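Local coordinates for protein peroxidase (Cellulomonas bogoriensis 69B4 = DSM 16987, PDB 6QZO) that probably acts as a heme b-dependent, DyP-type peroxidase that uses hydrogen peroxide to oxidise its substrates, at residues L55-V64 / G108-R116. Residues are numbered along the deposited sequence; the frame is centred on the assembly and turned at random.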
loop_
_atom_site.group_PDB
_atom_site.type_symbol
_atom_site.label_atom_id
_atom_site.label_comp_id
_atom_site.label_asym_id
_atom_site.label_seq_id
_atom_site.Cartn_x
_atom_site.Cartn_y
_atom_site.Cartn_z
ATOM N N LEU A 55 -13.558 -3.497 21.688
ATOM C CA LEU A 55 -13.399 -4.360 22.886
ATOM C C LEU A 55 -14.486 -5.439 22.857
ATOM O O LEU A 55 -15.567 -5.176 22.322
ATOM C CB LEU A 55 -13.482 -3.483 24.139
ATOM C CG LEU A 55 -12.362 -2.453 24.262
ATOM C CD1 LEU A 55 -12.659 -1.447 25.347
ATOM C CD2 LEU A 55 -11.053 -3.182 24.562
ATOM N N ALA A 56 -14.198 -6.630 23.379
ATOM C CA ALA A 56 -15.226 -7.680 23.613
ATOM C C ALA A 56 -16.271 -7.156 24.604
ATOM O O ALA A 56 -15.904 -6.326 25.438
ATOM C CB ALA A 56 -14.561 -8.939 24.105
ATOM N N SER A 57 -17.510 -7.633 24.515
ATOM C CA SER A 57 -18.638 -7.296 25.430
ATOM C C SER A 57 -18.265 -7.643 26.884
ATOM O O SER A 57 -18.788 -7.000 27.812
ATOM C CB SER A 57 -19.899 -7.993 25.019
ATOM O OG SER A 57 -19.733 -9.401 25.080
ATOM N N THR A 58 -17.403 -8.642 27.062
ATOM C CA THR A 58 -16.988 -9.192 28.383
ATOM C C THR A 58 -15.838 -8.377 28.978
ATOM O O THR A 58 -15.536 -8.583 30.149
ATOM C CB THR A 58 -16.619 -10.676 28.258
ATOM O OG1 THR A 58 -15.613 -10.812 27.250
ATOM C CG2 THR A 58 -17.811 -11.538 27.887
ATOM N N SER A 59 -15.279 -7.429 28.235
ATOM C CA SER A 59 -14.164 -6.539 28.676
ATOM C C SER A 59 -14.548 -5.769 29.948
ATOM O O SER A 59 -15.737 -5.423 30.117
ATOM C CB SER A 59 -13.758 -5.606 27.575
ATOM O OG SER A 59 -12.824 -6.255 26.727
ATOM N N ASP A 60 -13.576 -5.541 30.831
ATOM C CA ASP A 60 -13.701 -4.698 32.055
ATOM C C ASP A 60 -12.411 -3.888 32.199
ATOM O O ASP A 60 -11.559 -3.978 31.297
ATOM C CB ASP A 60 -13.991 -5.561 33.292
ATOM C CG ASP A 60 -12.955 -6.649 33.532
ATOM O OD1 ASP A 60 -11.833 -6.556 32.943
ATOM O OD2 ASP A 60 -13.296 -7.606 34.259
ATOM N N ARG A 61 -12.270 -3.129 33.291
ATOM C CA ARG A 61 -11.083 -2.278 33.561
ATOM C C ARG A 61 -9.812 -3.132 33.435
ATOM O O ARG A 61 -8.812 -2.632 32.892
ATOM C CB ARG A 61 -11.195 -1.662 34.957
ATOM C CG ARG A 61 -10.389 -0.393 35.158
ATOM C CD ARG A 61 -10.689 0.201 36.497
ATOM N NE ARG A 61 -11.767 1.169 36.349
ATOM C CZ ARG A 61 -12.539 1.623 37.330
ATOM N NH1 ARG A 61 -12.384 1.205 38.579
ATOM N NH2 ARG A 61 -13.472 2.526 37.058
ATOM N N ALA A 62 -9.836 -4.368 33.937
ATOM C CA ALA A 62 -8.635 -5.233 34.019
ATOM C C ALA A 62 -8.184 -5.627 32.606
ATOM O O ALA A 62 -6.952 -5.572 32.336
ATOM C CB ALA A 62 -8.904 -6.437 34.887
ATOM N N SER A 63 -9.143 -5.996 31.746
ATOM C CA SER A 63 -8.950 -6.314 30.307
ATOM C C SER A 63 -8.250 -5.148 29.619
ATOM O O SER A 63 -7.228 -5.373 28.953
ATOM C CB SER A 63 -10.259 -6.587 29.613
ATOM O OG SER A 63 -10.851 -7.751 30.144
ATOM N N VAL A 64 -8.826 -3.957 29.745
ATOM C CA VAL A 64 -8.329 -2.741 29.042
ATOM C C VAL A 64 -6.901 -2.485 29.519
ATOM O O VAL A 64 -6.015 -2.253 28.659
ATOM C CB VAL A 64 -9.253 -1.536 29.285
ATOM C CG1 VAL A 64 -8.726 -0.258 28.643
ATOM C CG2 VAL A 64 -10.667 -1.841 28.808
ATOM N N GLY A 108 -16.196 4.143 23.969
ATOM C CA GLY A 108 -16.485 2.746 24.339
ATOM C C GLY A 108 -15.401 2.153 25.218
ATOM O O GLY A 108 -15.734 1.287 26.041
ATOM N N LEU A 109 -14.149 2.592 25.066
ATOM C CA LEU A 109 -13.052 2.112 25.946
ATOM C C LEU A 109 -13.322 2.596 27.369
ATOM O O LEU A 109 -13.206 1.782 28.294
ATOM C CB LEU A 109 -11.681 2.581 25.469
ATOM C CG LEU A 109 -10.511 2.003 26.278
ATOM C CD1 LEU A 109 -9.349 1.578 25.384
ATOM C CD2 LEU A 109 -10.024 3.003 27.319
ATOM N N LEU A 110 -13.670 3.868 27.537
ATOM C CA LEU A 110 -13.916 4.463 28.877
ATOM C C LEU A 110 -15.153 3.811 29.493
ATOM O O LEU A 110 -15.109 3.464 30.684
ATOM C CB LEU A 110 -14.069 5.979 28.749
ATOM C CG LEU A 110 -12.750 6.735 28.826
ATOM C CD1 LEU A 110 -11.966 6.569 27.540
ATOM C CD2 LEU A 110 -12.972 8.203 29.125
ATOM N N THR A 111 -16.195 3.601 28.693
ATOM C CA THR A 111 -17.422 2.873 29.110
ATOM C C THR A 111 -17.026 1.494 29.637
ATOM O O THR A 111 -17.426 1.168 30.774
ATOM C CB THR A 111 -18.428 2.768 27.960
ATOM O OG1 THR A 111 -18.752 4.105 27.602
ATOM C CG2 THR A 111 -19.690 2.025 28.332
ATOM N N ALA A 112 -16.276 0.720 28.851
ATOM C CA ALA A 112 -15.929 -0.685 29.164
ATOM C C ALA A 112 -15.100 -0.736 30.453
ATOM O O ALA A 112 -15.329 -1.654 31.234
ATOM C CB ALA A 112 -15.206 -1.322 27.996
ATOM N N ALA A 113 -14.209 0.240 30.669
ATOM C CA ALA A 113 -13.342 0.332 31.872
ATOM C C ALA A 113 -14.106 0.889 33.082
ATOM O O ALA A 113 -13.509 0.863 34.186
ATOM C CB ALA A 113 -12.131 1.201 31.591
ATOM N N GLY A 114 -15.339 1.377 32.911
ATOM C CA GLY A 114 -16.125 1.977 34.009
ATOM C C GLY A 114 -15.617 3.363 34.350
ATOM O O GLY A 114 -15.520 3.677 35.546
ATOM N N LEU A 115 -15.318 4.176 33.329
ATOM C CA LEU A 115 -14.632 5.482 33.468
ATOM C C LEU A 115 -15.342 6.545 32.633
ATOM O O LEU A 115 -14.650 7.512 32.211
ATOM C CB LEU A 115 -13.175 5.314 33.017
ATOM C CG LEU A 115 -12.302 4.387 33.862
ATOM C CD1 LEU A 115 -10.941 4.194 33.220
ATOM C CD2 LEU A 115 -12.149 4.938 35.273
ATOM N N ARG A 116 -16.652 6.397 32.406
ATOM C CA ARG A 116 -17.434 7.385 31.601
ATOM C C ARG A 116 -17.246 8.785 32.200
ATOM O O ARG A 116 -17.143 9.759 31.447
ATOM C CB ARG A 116 -18.937 7.083 31.594
ATOM C CG ARG A 116 -19.349 5.741 31.021
ATOM C CD ARG A 116 -20.850 5.630 30.828
ATOM N NE ARG A 116 -21.102 5.595 29.394
ATOM C CZ ARG A 116 -21.511 6.630 28.650
ATOM N NH1 ARG A 116 -21.848 7.789 29.197
ATOM N NH2 ARG A 116 -21.644 6.473 27.345
#
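The Schellman motif that ends helix 107-113 meets the capped start of helix 61-78 here, through Arg-61. This side chain leaves with CG anti to the backbone N (chi1 -157°) and bends at chi3, which brings the guanidinium to two carbonyls at the helix C-terminus. NE gives a weak hydrogen bond to Ala-113 O (2.8 Å, 124° at the hydrogen), and NH2 an equally weak one to Gly-114 O, at the guanidinium edge. The positive charge probably complements the helix dipole. Leu-115 crosses the arginine at about a right angle, with CD2 3.3 Å from Arg-61 NH2. Asp-60, the N-cap, accepts at OD1 from Ser-63 N (3.0 Å, 169°) and, from above the carboxylate plane, Ser-63 OG; its CA makes a C-H...O contact with Ala-112 O. Deeper in, Leu-55 CD1 sits 3.6 Å from Leu-109 CA and touches Ala-112 CB, and Val-64 CG1 packs against Leu-109 CG at 3.7 Å. An alanine in place of Leu-109 is likely to open a gap beside Val-64 CG1. Leu-381 touches both Arg-61 and Val-64. Away from the heme, strand 47-55 and helix 61-78 thus pack on the end of helix 107-113, within the ferredoxin-like N-terminal domain of DyP-type peroxidases.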